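Local coordinates for protein TetR/AcrR family transcriptional regulator (Bradyrhizobium diazoefficiens, PDB 6G8G) that probably represses transcription as a dimeric TetR-family regulator and responds to flavonoids such as genistein, which it binds, at residues E140-E151 and P164-L172. Numbering follows the deposited sequence.
Sequences EATIRRLAQFLE and PMEAANQFL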
# COMPACT_ATOMS: atom_id res chain seq x y z
N GLU A 140 9.09 8.32 -4.58
CA GLU A 140 10.10 9.10 -3.88
C GLU A 140 10.18 10.49 -4.47
O GLU A 140 10.47 11.45 -3.79
CB GLU A 140 11.46 8.42 -3.87
CG GLU A 140 12.37 9.00 -2.80
CD GLU A 140 13.65 8.23 -2.59
OE1 GLU A 140 13.76 7.50 -1.55
OE2 GLU A 140 14.56 8.38 -3.44
N ALA A 141 9.93 10.60 -5.76
CA ALA A 141 9.97 11.91 -6.40
C ALA A 141 8.90 12.82 -5.85
O ALA A 141 9.13 14.01 -5.61
CB ALA A 141 9.80 11.78 -7.90
N THR A 142 7.72 12.26 -5.65
CA THR A 142 6.65 12.99 -5.02
C THR A 142 7.04 13.49 -3.64
O THR A 142 6.81 14.64 -3.28
CB THR A 142 5.40 12.12 -4.89
OG1 THR A 142 4.96 11.74 -6.19
CG2 THR A 142 4.29 12.87 -4.20
N ILE A 143 7.65 12.62 -2.86
CA ILE A 143 8.12 13.06 -1.55
C ILE A 143 9.09 14.25 -1.67
O ILE A 143 8.94 15.23 -0.96
CB ILE A 143 8.80 11.90 -0.81
CG1 ILE A 143 7.77 10.86 -0.39
CG2 ILE A 143 9.57 12.39 0.41
CD1 ILE A 143 8.39 9.56 0.13
N ARG A 144 10.07 14.15 -2.56
CA ARG A 144 11.05 15.21 -2.73
C ARG A 144 10.44 16.54 -3.12
O ARG A 144 10.85 17.56 -2.60
CB ARG A 144 12.08 14.81 -3.77
CG ARG A 144 13.02 13.74 -3.27
CD ARG A 144 14.02 13.20 -4.26
NE ARG A 144 13.71 13.22 -5.70
CZ ARG A 144 13.54 12.16 -6.52
NH1 ARG A 144 13.59 10.89 -6.08
NH2 ARG A 144 13.29 12.40 -7.81
N ARG A 145 9.46 16.54 -4.02
CA ARG A 145 8.81 17.79 -4.41
C ARG A 145 8.15 18.44 -3.25
O ARG A 145 8.21 19.65 -3.08
CB ARG A 145 7.75 17.57 -5.48
CG ARG A 145 8.34 17.59 -6.86
CD ARG A 145 7.43 16.89 -7.83
NE ARG A 145 6.13 17.51 -7.98
CZ ARG A 145 5.79 18.33 -8.97
NH1 ARG A 145 6.68 18.74 -9.86
NH2 ARG A 145 4.55 18.77 -9.04
N LEU A 146 7.45 17.64 -2.46
CA LEU A 146 6.72 18.19 -1.34
C LEU A 146 7.72 18.69 -0.33
O LEU A 146 7.53 19.71 0.29
CB LEU A 146 5.81 17.14 -0.74
CG LEU A 146 5.01 17.63 0.46
CD1 LEU A 146 4.21 18.85 0.11
CD2 LEU A 146 4.09 16.53 0.95
N ALA A 147 8.79 17.92 -0.16
CA ALA A 147 9.79 18.27 0.83
C ALA A 147 10.35 19.63 0.51
O ALA A 147 10.53 20.44 1.40
CB ALA A 147 10.88 17.21 0.88
N GLN A 148 10.57 19.93 -0.75
CA GLN A 148 11.11 21.24 -1.07
C GLN A 148 10.13 22.34 -0.71
O GLN A 148 10.49 23.37 -0.16
CB GLN A 148 11.50 21.34 -2.54
CG GLN A 148 12.59 20.34 -2.93
CD GLN A 148 12.93 20.40 -4.39
OE1 GLN A 148 13.13 21.47 -4.95
NE2 GLN A 148 13.00 19.24 -5.04
N PHE A 149 8.86 22.12 -0.94
CA PHE A 149 7.87 23.09 -0.45
C PHE A 149 7.90 23.21 1.07
O PHE A 149 7.77 24.30 1.61
CB PHE A 149 6.47 22.71 -0.90
CG PHE A 149 5.41 23.53 -0.27
CD1 PHE A 149 5.23 24.86 -0.62
CD2 PHE A 149 4.62 23.00 0.74
CE1 PHE A 149 4.22 25.63 -0.02
CE2 PHE A 149 3.62 23.76 1.34
CZ PHE A 149 3.42 25.07 0.96
N LEU A 150 8.03 22.09 1.78
CA LEU A 150 8.02 22.17 3.22
C LEU A 150 9.26 22.91 3.74
O LEU A 150 9.17 23.54 4.78
CB LEU A 150 7.87 20.79 3.87
CG LEU A 150 6.57 20.03 3.56
CD1 LEU A 150 6.54 18.69 4.30
CD2 LEU A 150 5.34 20.83 3.90
N GLU A 151 10.39 22.85 3.04
CA GLU A 151 11.56 23.64 3.46
C GLU A 151 11.25 25.12 3.45
O GLU A 151 11.68 25.85 4.34
CB GLU A 151 12.75 23.43 2.56
CG GLU A 151 13.35 22.04 2.61
CD GLU A 151 14.86 22.06 2.45
OE1 GLU A 151 15.36 21.53 1.41
OE2 GLU A 151 15.53 22.62 3.37
N PRO A 164 12.74 17.52 6.26
CA PRO A 164 11.67 17.78 5.30
C PRO A 164 11.15 16.54 4.56
O PRO A 164 9.96 16.45 4.28
CB PRO A 164 12.31 18.76 4.32
CG PRO A 164 13.78 18.59 4.50
CD PRO A 164 13.94 18.30 5.95
N MSE A 165 12.01 15.58 4.29
CA MSE A 165 11.55 14.34 3.66
C MSE A 165 10.71 13.52 4.61
O MSE A 165 9.67 13.01 4.25
CB MSE A 165 12.75 13.57 3.13
CG MSE A 165 13.20 14.31 1.88
SE MSE A 165 14.36 13.17 0.77
CE MSE A 165 13.17 11.69 0.29
N GLU A 166 11.17 13.40 5.85
CA GLU A 166 10.41 12.74 6.85
C GLU A 166 9.05 13.39 6.92
O GLU A 166 8.04 12.71 6.95
CB GLU A 166 11.17 12.79 8.19
CG GLU A 166 10.49 12.08 9.36
CD GLU A 166 11.39 11.92 10.59
OE1 GLU A 166 11.78 12.96 11.21
OE2 GLU A 166 11.70 10.75 10.91
N ALA A 167 9.01 14.71 6.95
CA ALA A 167 7.73 15.41 7.12
C ALA A 167 6.85 15.24 5.91
O ALA A 167 5.65 15.08 6.03
CB ALA A 167 7.94 16.87 7.40
N ALA A 168 7.45 15.26 4.74
CA ALA A 168 6.69 15.07 3.53
C ALA A 168 6.06 13.69 3.56
O ALA A 168 4.89 13.52 3.25
CB ALA A 168 7.58 15.23 2.31
N ASN A 169 6.86 12.71 3.91
CA ASN A 169 6.37 11.34 3.92
C ASN A 169 5.24 11.16 4.94
O ASN A 169 4.30 10.40 4.73
CB ASN A 169 7.53 10.42 4.19
CG ASN A 169 7.17 8.97 4.16
OD1 ASN A 169 7.43 8.32 5.12
ND2 ASN A 169 6.62 8.46 3.06
N GLN A 170 5.32 11.90 6.02
CA GLN A 170 4.30 11.80 7.04
C GLN A 170 3.02 12.41 6.56
O GLN A 170 1.95 11.84 6.73
CB GLN A 170 4.79 12.47 8.30
CG GLN A 170 5.84 11.61 8.97
CD GLN A 170 6.65 12.36 10.01
OE1 GLN A 170 6.83 13.58 9.94
NE2 GLN A 170 7.16 11.62 10.99
N PHE A 171 3.13 13.55 5.90
CA PHE A 171 1.94 14.19 5.32
C PHE A 171 1.23 13.26 4.35
O PHE A 171 0.02 13.10 4.41
CB PHE A 171 2.32 15.48 4.60
CG PHE A 171 1.18 16.14 3.93
CD1 PHE A 171 0.31 16.93 4.66
CD2 PHE A 171 0.97 16.00 2.59
CE1 PHE A 171 -0.75 17.56 4.04
CE2 PHE A 171 -0.09 16.63 1.96
CZ PHE A 171 -0.95 17.40 2.68
N LEU A 172 1.99 12.62 3.49
CA LEU A 172 1.43 11.76 2.48
C LEU A 172 0.88 10.48 3.09
O LEU A 172 -0.22 10.06 2.74
CB LEU A 172 2.46 11.47 1.41
CG LEU A 172 2.94 12.71 0.63
CD1 LEU A 172 4.21 12.41 -0.14
CD2 LEU A 172 1.86 13.19 -0.32
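Ala168 lowers its methyl knob into a hole formed by Ile143, Leu146, Ala147 and Leu150, and its CB comes within 3.5 Å of the backbone O of Ile143. Ala147 meets it methyl to methyl, CB to CB at 4.1 Å, and also touches Pro164 O; with small residues on both sides the axes of 140-151 and 164-172 approach to 8.1 Å. Ile143 answers as a reciprocal knob among Met165, Ala168, Asn169 and Leu172, its two branches parting. A chi1 of -70° sets CG2 anti to the backbone N, which points it at CE of selenomethionine Met165, 3.7 Å away, while the CG1 arm carries CD1 to 3.6 Å from Asn169 ND2. Met165 bends at its last torsion (chi3 62°), tucking CE among Ile143, Glu140 and Arg144. No hydrogen bond joins the segments; this is knobs-into-holes packing of two steeply crossed helices, 114° between their directions, inside the all-helical C-terminal domain of a TetR-family regulator. Beside the Ala168 knob, Leu146 sends CD2 obliquely to the Phe171 ring, 3.6 Å from CD2 of that residue; farther along, Leu150 lays CD1 3.6 Å from Ala168 N. At the start of 164-172, Pro164 rests its CB 3.8 Å from Glu151 CG. A second shell surrounds these groups: the Phe171 ring packs edge-to-face with Phe206, and Leu172 leans on Tyr104 of helix 93-109. Thr142 CG2 touches Leu172 CD1, and its OG1 hydrogen-bonds Gln81 NE2 of helix 65-82. Glu178 of the second subunit packs against both Ile143 and Asn169.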